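Local atomic coordinates of inosine-uridine preferring nucleoside hydrolase (PDB entry 6BA1), a protein that belongs to the inosine-uridine preferring nucleoside hydrolase family, an alpha/beta fold that holds a calcium ion beside its central, largely parallel beta-sheet. Residues Ile8-Thr13 and Gly34-Tyr39; Gly14-Leu19 and Leu246-Ala251; Val126-Gly131 and Leu250-Ala255; Asp228-Ala233 and Gly242-His247. All coordinates share one frame; numbering follows the deposited sequence.

Overall arrangement
Interactions 1, 2 and 3 converge on one calcium ion, and together they supply its protein ligands: Asp-12 from interaction 1, Asp-17 and Asp-248 from interaction 2, Thr-130 from interaction 3. Their centres lie only about 9 to 11 Å apart. Interactions 1 and 3 rest on the neighbouring strands 6-11 and 125-129, while interactions 2 and 3 share helix 247-256, so sheet and helices reach the metal jointly. Interaction 4 stands farther out, its centre about 11 Å from that of interaction 2, and ties the approach to helix 247-256 against helix 218-237. Through Tyr-230, weakly hydrogen-bonded to Asp-16, it still meets the metal-binding region; His-247 belongs to interactions 2 and 4.

Interaction 1 (Ile8-Thr13 and Gly34-Tyr39); sequences ILDLDT and GITGTY. With CA (calcium ion), chain S.
Leu-9 and Leu-11 pair with Gly-34, Thr-36 and Thr-38 through backbone hydrogen bonds, the way parallel strands are usually joined. The bond from Leu-9 N to Gly-34 O is the long one, at 3.3 Å. Leu-9 O accepts from Thr-36 N at 2.7 Å. Leu-11 continues the pattern, its N donating to Thr-36 O and its O receiving Thr-38 N at 2.9 Å. CA-H...O contacts accompany these bonds, among them Asp-10 CA to Thr-36 O.

The apolar contact lies on the face carrying Leu-9, Leu-11 and Ile-35. There Leu-11 lays its CD1 branch against Ile-35 CG2 at 3.8 Å, the two side chains meeting at a slant, and both also touch Ile-21 of helix 15-25.

The other face is mixed. Asp-10, its CG anti to the backbone N (chi1 -171°), carries its carboxylate across the methyl of Thr-38 at about a right angle, with OD2 3.4 Å from Thr-38 CG2. Its OD1 takes hydrogen bonds from Tyr-127 and Asn-135.

Metal binding takes over where the strand ends. Asp-12 OD1 binds calcium at 2.6 Å, while OD2 accepts from Asn-41 N, a second grip that fixes the carboxylate. A ligand placed just past the C-terminal end of the first strand of a beta-alpha-beta unit is typical of active-site placement in parallel alpha/beta folds.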
# COMPACT_ATOMS: atom_id res chain seq x y z
N ILE A 8 -5.32 -20.72 18.32
CA ILE A 8 -5.37 -21.76 17.28
C ILE A 8 -4.45 -21.33 16.15
O ILE A 8 -4.60 -20.23 15.63
CB ILE A 8 -6.79 -21.95 16.71
CG1 ILE A 8 -7.75 -22.46 17.80
CG2 ILE A 8 -6.78 -22.92 15.52
CD1 ILE A 8 -9.20 -22.49 17.39
N LEU A 9 -3.52 -22.19 15.75
CA LEU A 9 -2.73 -22.00 14.54
C LEU A 9 -3.38 -22.76 13.38
O LEU A 9 -3.99 -23.80 13.60
CB LEU A 9 -1.29 -22.46 14.75
CG LEU A 9 -0.56 -21.91 15.98
CD1 LEU A 9 0.88 -22.39 16.02
CD2 LEU A 9 -0.59 -20.40 16.03
N ASP A 10 -3.26 -22.22 12.17
CA ASP A 10 -3.78 -22.85 10.95
C ASP A 10 -2.59 -22.94 10.00
O ASP A 10 -2.20 -21.94 9.39
CB ASP A 10 -4.92 -22.01 10.36
CG ASP A 10 -5.66 -22.69 9.22
OD1 ASP A 10 -6.84 -23.02 9.42
OD2 ASP A 10 -5.10 -22.84 8.11
N LEU A 11 -1.99 -24.13 9.89
CA LEU A 11 -0.63 -24.28 9.38
C LEU A 11 -0.46 -25.25 8.20
O LEU A 11 -1.02 -26.35 8.19
CB LEU A 11 0.29 -24.75 10.51
CG LEU A 11 0.28 -23.93 11.80
CD1 LEU A 11 1.17 -24.59 12.84
CD2 LEU A 11 0.71 -22.50 11.53
N ASP A 12 0.33 -24.81 7.22
CA ASP A 12 0.84 -25.66 6.13
C ASP A 12 2.26 -26.08 6.49
O ASP A 12 3.23 -25.65 5.89
CB ASP A 12 0.74 -24.95 4.75
CG ASP A 12 1.53 -23.62 4.65
OD1 ASP A 12 1.85 -22.95 5.66
OD2 ASP A 12 1.83 -23.21 3.51
N THR A 13 2.36 -26.97 7.48
CA THR A 13 3.61 -27.21 8.21
C THR A 13 4.65 -28.04 7.42
O THR A 13 4.45 -29.23 7.27
CB THR A 13 3.30 -27.92 9.55
OG1 THR A 13 2.04 -27.48 10.07
CG2 THR A 13 4.40 -27.64 10.56
N GLY A 34 -5.26 -25.90 19.61
CA GLY A 34 -5.08 -26.83 18.51
C GLY A 34 -4.38 -26.25 17.30
O GLY A 34 -4.25 -25.04 17.17
N ILE A 35 -3.92 -27.13 16.43
CA ILE A 35 -3.29 -26.78 15.18
C ILE A 35 -4.20 -27.27 14.07
O ILE A 35 -4.30 -28.46 13.83
CB ILE A 35 -1.89 -27.41 15.05
CG1 ILE A 35 -0.94 -26.76 16.05
CG2 ILE A 35 -1.34 -27.28 13.63
CD1 ILE A 35 0.40 -27.43 16.19
N THR A 36 -4.90 -26.34 13.43
CA THR A 36 -5.63 -26.64 12.21
C THR A 36 -4.65 -26.83 11.05
O THR A 36 -3.74 -26.03 10.88
CB THR A 36 -6.61 -25.50 11.89
OG1 THR A 36 -7.67 -25.50 12.87
CG2 THR A 36 -7.19 -25.69 10.50
N GLY A 37 -4.83 -27.88 10.25
CA GLY A 37 -3.92 -28.21 9.15
C GLY A 37 -4.44 -27.72 7.81
O GLY A 37 -5.62 -27.86 7.52
N THR A 38 -3.56 -27.14 6.99
CA THR A 38 -3.91 -26.74 5.63
C THR A 38 -2.74 -27.08 4.70
O THR A 38 -1.82 -27.80 5.11
CB THR A 38 -4.37 -25.25 5.57
OG1 THR A 38 -5.08 -24.99 4.35
CG2 THR A 38 -3.19 -24.29 5.71
N TYR A 39 -2.76 -26.54 3.48
CA TYR A 39 -1.91 -27.01 2.37
C TYR A 39 -1.07 -25.85 1.83
O TYR A 39 -1.34 -24.69 2.12
CB TYR A 39 -2.79 -27.57 1.25
CG TYR A 39 -3.71 -26.52 0.64
CD1 TYR A 39 -3.34 -25.82 -0.51
CD2 TYR A 39 -4.92 -26.19 1.25
CE1 TYR A 39 -4.16 -24.86 -1.05
CE2 TYR A 39 -5.75 -25.21 0.72
CZ TYR A 39 -5.37 -24.55 -0.43
OH TYR A 39 -6.17 -23.58 -0.97
CA CA S . 3.44 -20.95 5.74

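Interaction 2 (Gly14-Leu19 and Leu246-Ala251); sequences GVDDTL and LHDPLA. With CA (calcium ion), chain S.
Asp-16 and Asp-248 face each other with their carboxylates stacked, the two planes only 25° apart and Asp-16 OD1 3.2 Å from Asp-248 OD1. Both atoms are acceptors, so no hydrogen bond joins them. The pairing follows partly from the first torsion of Asp-16, which sets CG between the backbone N and the carbonyl carbon (chi1 39°). Its other oxygen, OD2, has a weak hydrogen bond from Tyr-230 OH.

Asp-17 meets the same partner quite differently. Its carboxylate is turned 76° from that of Asp-248, and the two groups converge on the calcium ion: Asp-17 OD1 binds it at 2.5 Å and Asp-248 OD2 likewise at 2.5 Å. One metal thus holds the ends of two side chains from different helices, and its positive charge probably offsets the crowding of acidic oxygens.

Away from the metal the contact turns apolar. Leu-19 sets its CB against Pro-249 CG at 3.6 Å, while its CD1 approaches Leu-246 CD2 more loosely at 4.4 Å. The Pro-249 ring also lies beside the Asp-16 carbonyl oxygen, with CD 3.7 Å from Asp-16 O.

The two short helical segments run in roughly the same direction, their axes 7.3 Å apart at closest. Gly-14 is the N-cap residue of the first. Asp-17 and Asp-248 bind the ion with Asp-12 and the Thr-130 carbonyl, and Asp-16 lies beside the site without binding it; this is the aspartate-rich calcium site characteristic of nucleoside hydrolases.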
# COMPACT_ATOMS: atom_id res chain seq x y z
N GLY A 14 5.74 -27.47 6.90
CA GLY A 14 6.09 -26.03 6.91
C GLY A 14 7.22 -25.70 7.88
O GLY A 14 7.10 -25.97 9.07
N VAL A 15 8.29 -25.10 7.37
CA VAL A 15 9.49 -24.81 8.17
C VAL A 15 9.26 -23.62 9.10
O VAL A 15 9.40 -23.75 10.31
CB VAL A 15 10.75 -24.56 7.32
CG1 VAL A 15 11.95 -24.24 8.20
CG2 VAL A 15 11.04 -25.77 6.43
N ASP A 16 8.93 -22.48 8.51
CA ASP A 16 8.54 -21.30 9.30
C ASP A 16 7.28 -21.58 10.13
O ASP A 16 7.12 -21.03 11.23
CB ASP A 16 8.40 -19.99 8.46
CG ASP A 16 7.78 -20.20 7.09
OD1 ASP A 16 6.69 -20.81 6.98
OD2 ASP A 16 8.38 -19.73 6.10
N ASP A 17 6.41 -22.46 9.63
CA ASP A 17 5.22 -22.87 10.37
C ASP A 17 5.54 -23.57 11.70
O ASP A 17 4.83 -23.34 12.68
CB ASP A 17 4.32 -23.73 9.49
CG ASP A 17 3.71 -22.94 8.32
OD1 ASP A 17 4.39 -22.71 7.30
OD2 ASP A 17 2.53 -22.54 8.42
N THR A 18 6.60 -24.38 11.76
CA THR A 18 6.99 -25.00 13.04
C THR A 18 7.66 -24.00 13.98
O THR A 18 7.61 -24.17 15.20
CB THR A 18 7.96 -26.19 12.93
OG1 THR A 18 9.26 -25.73 12.54
CG2 THR A 18 7.45 -27.23 11.98
N LEU A 19 8.32 -23.00 13.40
CA LEU A 19 8.87 -21.91 14.20
C LEU A 19 7.74 -21.11 14.85
O LEU A 19 7.90 -20.60 15.95
CB LEU A 19 9.77 -21.01 13.35
CG LEU A 19 11.03 -21.67 12.75
CD1 LEU A 19 11.81 -20.66 11.93
CD2 LEU A 19 11.90 -22.27 13.85
N LEU A 246 11.63 -14.63 8.87
CA LEU A 246 10.83 -15.13 9.97
C LEU A 246 9.38 -14.72 9.74
O LEU A 246 8.85 -13.84 10.43
CB LEU A 246 11.36 -14.59 11.30
CG LEU A 246 12.80 -14.95 11.63
CD1 LEU A 246 13.22 -14.29 12.94
CD2 LEU A 246 12.97 -16.47 11.68
N HIS A 247 8.75 -15.39 8.80
CA HIS A 247 7.44 -14.96 8.30
C HIS A 247 6.32 -15.33 9.28
O HIS A 247 5.72 -14.47 9.91
CB HIS A 247 7.16 -15.56 6.91
CG HIS A 247 8.18 -15.22 5.88
ND1 HIS A 247 7.94 -14.31 4.87
CD2 HIS A 247 9.45 -15.70 5.68
CE1 HIS A 247 9.01 -14.21 4.09
NE2 HIS A 247 9.94 -15.03 4.57
N ASP A 248 6.10 -16.64 9.43
CA ASP A 248 4.96 -17.16 10.18
C ASP A 248 5.07 -16.93 11.71
O ASP A 248 4.05 -16.65 12.35
CB ASP A 248 4.74 -18.65 9.86
CG ASP A 248 4.53 -18.91 8.35
OD1 ASP A 248 5.07 -18.15 7.49
OD2 ASP A 248 3.84 -19.89 7.99
N PRO A 249 6.28 -17.01 12.29
CA PRO A 249 6.44 -16.73 13.72
C PRO A 249 6.00 -15.34 14.13
O PRO A 249 5.43 -15.16 15.21
CB PRO A 249 7.94 -16.85 13.96
CG PRO A 249 8.41 -17.75 12.89
CD PRO A 249 7.57 -17.42 11.69
N LEU A 250 6.27 -14.36 13.27
CA LEU A 250 5.97 -12.97 13.57
C LEU A 250 4.48 -12.74 13.75
O LEU A 250 4.07 -11.94 14.59
CB LEU A 250 6.53 -12.06 12.48
CG LEU A 250 6.40 -10.54 12.66
CD1 LEU A 250 6.93 -10.07 14.00
CD2 LEU A 250 7.17 -9.88 11.52
N ALA A 251 3.66 -13.46 12.97
CA ALA A 251 2.21 -13.42 13.15
C ALA A 251 1.81 -13.82 14.57
O ALA A 251 0.96 -13.18 15.19
CB ALA A 251 1.53 -14.32 12.13
CA CA S . 3.44 -20.95 5.74

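Interaction 3 (Val126-Gly131 and Leu250-Ala255). With CA (calcium ion), chain S.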
# COMPACT_ATOMS: atom_id res chain seq x y z
N VAL A 126 -7.97 -16.50 19.80
CA VAL A 126 -7.10 -15.84 18.84
C VAL A 126 -6.71 -16.86 17.77
O VAL A 126 -6.05 -17.84 18.08
CB VAL A 126 -5.83 -15.28 19.53
CG1 VAL A 126 -4.95 -14.55 18.51
CG2 VAL A 126 -6.21 -14.38 20.70
N TYR A 127 -7.11 -16.62 16.52
CA TYR A 127 -6.84 -17.54 15.41
C TYR A 127 -5.74 -16.95 14.53
O TYR A 127 -5.88 -15.86 14.04
CB TYR A 127 -8.14 -17.76 14.63
CG TYR A 127 -8.02 -18.56 13.34
CD1 TYR A 127 -7.99 -19.95 13.34
CD2 TYR A 127 -7.99 -17.92 12.12
CE1 TYR A 127 -7.91 -20.68 12.16
CE2 TYR A 127 -7.91 -18.62 10.93
CZ TYR A 127 -7.87 -20.00 10.94
OH TYR A 127 -7.79 -20.65 9.73
N VAL A 128 -4.65 -17.68 14.35
CA VAL A 128 -3.42 -17.17 13.71
C VAL A 128 -3.03 -18.07 12.54
O VAL A 128 -2.22 -18.97 12.69
CB VAL A 128 -2.28 -17.08 14.74
CG1 VAL A 128 -0.95 -16.69 14.10
CG2 VAL A 128 -2.66 -16.10 15.84
N PRO A 129 -3.63 -17.83 11.36
CA PRO A 129 -3.39 -18.65 10.17
C PRO A 129 -2.18 -18.21 9.38
O PRO A 129 -2.17 -17.10 8.88
CB PRO A 129 -4.66 -18.43 9.36
CG PRO A 129 -5.08 -17.06 9.72
CD PRO A 129 -4.69 -16.84 11.13
N THR A 130 -1.19 -19.07 9.25
CA THR A 130 -0.00 -18.78 8.43
C THR A 130 0.13 -19.76 7.26
O THR A 130 1.24 -20.08 6.80
CB THR A 130 1.27 -18.75 9.28
OG1 THR A 130 1.74 -20.08 9.50
CG2 THR A 130 1.02 -18.08 10.63
N GLY A 131 -1.03 -20.26 6.82
CA GLY A 131 -1.15 -20.91 5.53
C GLY A 131 -2.27 -20.18 4.80
O GLY A 131 -2.70 -19.12 5.24
N LEU A 250 6.27 -14.36 13.27
CA LEU A 250 5.97 -12.97 13.57
C LEU A 250 4.48 -12.74 13.75
O LEU A 250 4.07 -11.94 14.59
CB LEU A 250 6.53 -12.06 12.48
CG LEU A 250 6.40 -10.54 12.66
CD1 LEU A 250 6.93 -10.07 14.00
CD2 LEU A 250 7.17 -9.88 11.52
N ALA A 251 3.66 -13.46 12.97
CA ALA A 251 2.21 -13.42 13.15
C ALA A 251 1.81 -13.82 14.57
O ALA A 251 0.96 -13.18 15.19
CB ALA A 251 1.53 -14.32 12.13
N VAL A 252 2.44 -14.88 15.08
CA VAL A 252 2.19 -15.35 16.44
C VAL A 252 2.69 -14.32 17.46
O VAL A 252 1.99 -14.03 18.43
CB VAL A 252 2.83 -16.73 16.70
CG1 VAL A 252 2.59 -17.18 18.13
CG2 VAL A 252 2.29 -17.77 15.72
N ALA A 253 3.88 -13.78 17.22
CA ALA A 253 4.46 -12.76 18.10
C ALA A 253 3.57 -11.53 18.26
O ALA A 253 3.48 -10.96 19.34
CB ALA A 253 5.84 -12.35 17.59
N VAL A 254 2.91 -11.14 17.17
CA VAL A 254 1.98 -9.99 17.16
C VAL A 254 0.63 -10.36 17.79
O VAL A 254 -0.06 -9.50 18.35
CB VAL A 254 1.81 -9.44 15.73
CG1 VAL A 254 0.72 -8.36 15.66
CG2 VAL A 254 3.13 -8.88 15.22
N ALA A 255 0.25 -11.63 17.67
CA ALA A 255 -0.92 -12.14 18.37
C ALA A 255 -0.76 -12.02 19.89
O ALA A 255 -1.69 -11.59 20.57
CB ALA A 255 -1.21 -13.59 17.98
CA CA S . 3.44 -20.95 5.74
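Val-126 opens the contact with one methyl, CG1, set against Ala-255 CB at 3.9 Å. From here strand 126-129 and helix 250-255 run almost antiparallel, their axes 164° apart in direction and 8.7 Å from each other at closest approach. Moving forward along the strand therefore means moving back along the helix, with two strand residues spanning about three of the helix. Tyr-127 points away from the helix.

Val-128 carries the centre. Its two methyls divide the work: CG1, anti to the backbone N (chi1 174°), meets Val-252 CG2 at 3.8 Å and Ala-251 CB at 4.0 Å, while CG2 touches Ala-255 CB at 3.6 Å. The branched end therefore sits among Ala-251, Val-252 and Ala-255, the two alanines about one turn apart, and it crosses Val-252 at about a right angle.

Past Pro-129, Thr-130 ends the sequence of inward-facing residues. Its CG2 rests 4.1 Å from Ala-251 CB.

With no hydrogen bond across the two segments, the strand and helix are joined by methyl contacts alone; the small side chains of Ala-251 and Ala-255 are consistent with the close approach of helix and sheet. Thr-130 adds the polar end, its backbone O binding calcium at 2.6 Å and its hydroxyl a probable hydrogen-bond partner of Asp-248 OD2, another ligand atom.

Interaction 4 (Asp228-Ala233 and Gly242-His247); sequences DFYIKA and GGCGLH
Tyr-230 reaches Cys-244 because its first torsion extends the ring away from the helix, CG anti to the backbone N (chi1 -171°), whereas Cys-244 answers with SG lying between its own backbone N and carbonyl carbon (chi1 70°). Together these settings bring the cysteine beside the CD2 and CE2 side of the ring, with Cys-244 CB 3.6 Å from Tyr-230 CD2. The sulfur lies 4.8 Å from the ring centroid and sits 71° off the ring normal, an oblique sulfur-aromatic contact.

Farther out along the same ring, Gly-245 O lies at the edge and in the plane, 3.6 Å from Tyr-230 CE2, so a carbonyl meets the electropositive rim of the ring. At the end of the side chain, Tyr-230 OH lies 3.7 Å from His-247 CD2 without bonding to it; the weak hydrogen bond of this hydroxyl goes to Asp-16. His-247 NE2 is hydrogen-bonded to Tyr-234 OH, farther along helix 218-237.

The neighbouring Ile-231 meets Cys-244 as well and reaches on to Gly-243. Its CG1 packs on Cys-244 SG at 3.8 Å, and its CG2 methyl lies over the backbone of Gly-243, 3.9 Å from the CA. Cys-244 SG is thereby flanked by an aromatic ring and an aliphatic branch.

Cys-244 also has a backbone hydrogen bond with Leu-204. No hydrogen bond crosses between helix 228-233 and loop 242-247; the loop is held by dispersion and by weak polar contacts with a ring edge, so the contact probably depends mainly on fit and dispersion.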
# COMPACT_ATOMS: atom_id res chain seq x y z
N ASP A 228 18.40 -24.72 9.06
CA ASP A 228 19.62 -24.70 8.24
C ASP A 228 19.38 -25.20 6.81
O ASP A 228 20.04 -24.74 5.89
CB ASP A 228 20.76 -25.49 8.92
CG ASP A 228 21.36 -24.75 10.13
OD1 ASP A 228 20.82 -23.69 10.54
OD2 ASP A 228 22.38 -25.23 10.67
N PHE A 229 18.45 -26.14 6.63
CA PHE A 229 17.97 -26.51 5.28
C PHE A 229 17.26 -25.32 4.63
O PHE A 229 17.44 -25.04 3.44
CB PHE A 229 17.03 -27.72 5.33
CG PHE A 229 16.62 -28.23 3.97
CD1 PHE A 229 15.56 -27.65 3.27
CD2 PHE A 229 17.30 -29.30 3.37
CE1 PHE A 229 15.18 -28.11 2.03
CE2 PHE A 229 16.92 -29.77 2.13
CZ PHE A 229 15.86 -29.18 1.45
N TYR A 230 16.44 -24.65 5.43
CA TYR A 230 15.67 -23.46 5.03
C TYR A 230 16.58 -22.29 4.65
O TYR A 230 16.28 -21.55 3.70
CB TYR A 230 14.73 -23.09 6.18
CG TYR A 230 13.68 -22.02 5.92
CD1 TYR A 230 12.73 -22.16 4.91
CD2 TYR A 230 13.59 -20.91 6.76
CE1 TYR A 230 11.74 -21.20 4.72
CE2 TYR A 230 12.60 -19.95 6.58
CZ TYR A 230 11.69 -20.09 5.57
OH TYR A 230 10.73 -19.11 5.39
N ILE A 231 17.69 -22.11 5.37
CA ILE A 231 18.67 -21.06 5.05
C ILE A 231 19.46 -21.39 3.77
O ILE A 231 19.66 -20.51 2.93
CB ILE A 231 19.62 -20.76 6.24
CG1 ILE A 231 18.83 -20.13 7.41
CG2 ILE A 231 20.73 -19.79 5.84
CD1 ILE A 231 19.49 -20.32 8.76
N LYS A 232 19.92 -22.63 3.63
CA LYS A 232 20.66 -23.08 2.42
C LYS A 232 19.82 -23.05 1.15
O LYS A 232 20.36 -22.89 0.05
CB LYS A 232 21.27 -24.48 2.61
CG LYS A 232 22.53 -24.47 3.46
CD LYS A 232 23.21 -25.81 3.49
CE LYS A 232 24.29 -25.85 4.57
NZ LYS A 232 25.18 -27.03 4.41
N ALA A 233 18.51 -23.21 1.30
CA ALA A 233 17.57 -22.95 0.21
C ALA A 233 17.50 -21.45 -0.09
O ALA A 233 17.57 -21.06 -1.26
CB ALA A 233 16.19 -23.48 0.56
N GLY A 242 21.02 -13.37 2.94
CA GLY A 242 22.10 -14.05 3.73
C GLY A 242 21.64 -15.19 4.62
O GLY A 242 22.33 -16.20 4.75
N GLY A 243 20.49 -15.01 5.27
CA GLY A 243 19.85 -16.04 6.10
C GLY A 243 18.45 -16.31 5.60
O GLY A 243 18.26 -16.50 4.41
N CYS A 244 17.46 -16.32 6.50
CA CYS A 244 16.06 -16.63 6.16
C CYS A 244 15.08 -15.68 6.82
O CYS A 244 15.37 -15.08 7.85
CB CYS A 244 15.73 -18.06 6.58
SG CYS A 244 15.62 -18.35 8.36
N GLY A 245 13.90 -15.56 6.23
CA GLY A 245 12.82 -14.73 6.76
C GLY A 245 12.09 -15.42 7.89
O GLY A 245 11.94 -16.65 7.89
N LEU A 246 11.63 -14.63 8.87
CA LEU A 246 10.83 -15.13 9.97
C LEU A 246 9.38 -14.72 9.74
O LEU A 246 8.85 -13.84 10.43
CB LEU A 246 11.36 -14.59 11.30
CG LEU A 246 12.80 -14.95 11.63
CD1 LEU A 246 13.22 -14.29 12.94
CD2 LEU A 246 12.97 -16.47 11.68
N HIS A 247 8.75 -15.39 8.80
CA HIS A 247 7.44 -14.96 8.30
C HIS A 247 6.32 -15.33 9.28
O HIS A 247 5.72 -14.47 9.91
CB HIS A 247 7.16 -15.56 6.91
CG HIS A 247 8.18 -15.22 5.88
ND1 HIS A 247 7.94 -14.31 4.87
CD2 HIS A 247 9.45 -15.70 5.68
CE1 HIS A 247 9.01 -14.21 4.09
NE2 HIS A 247 9.94 -15.03 4.57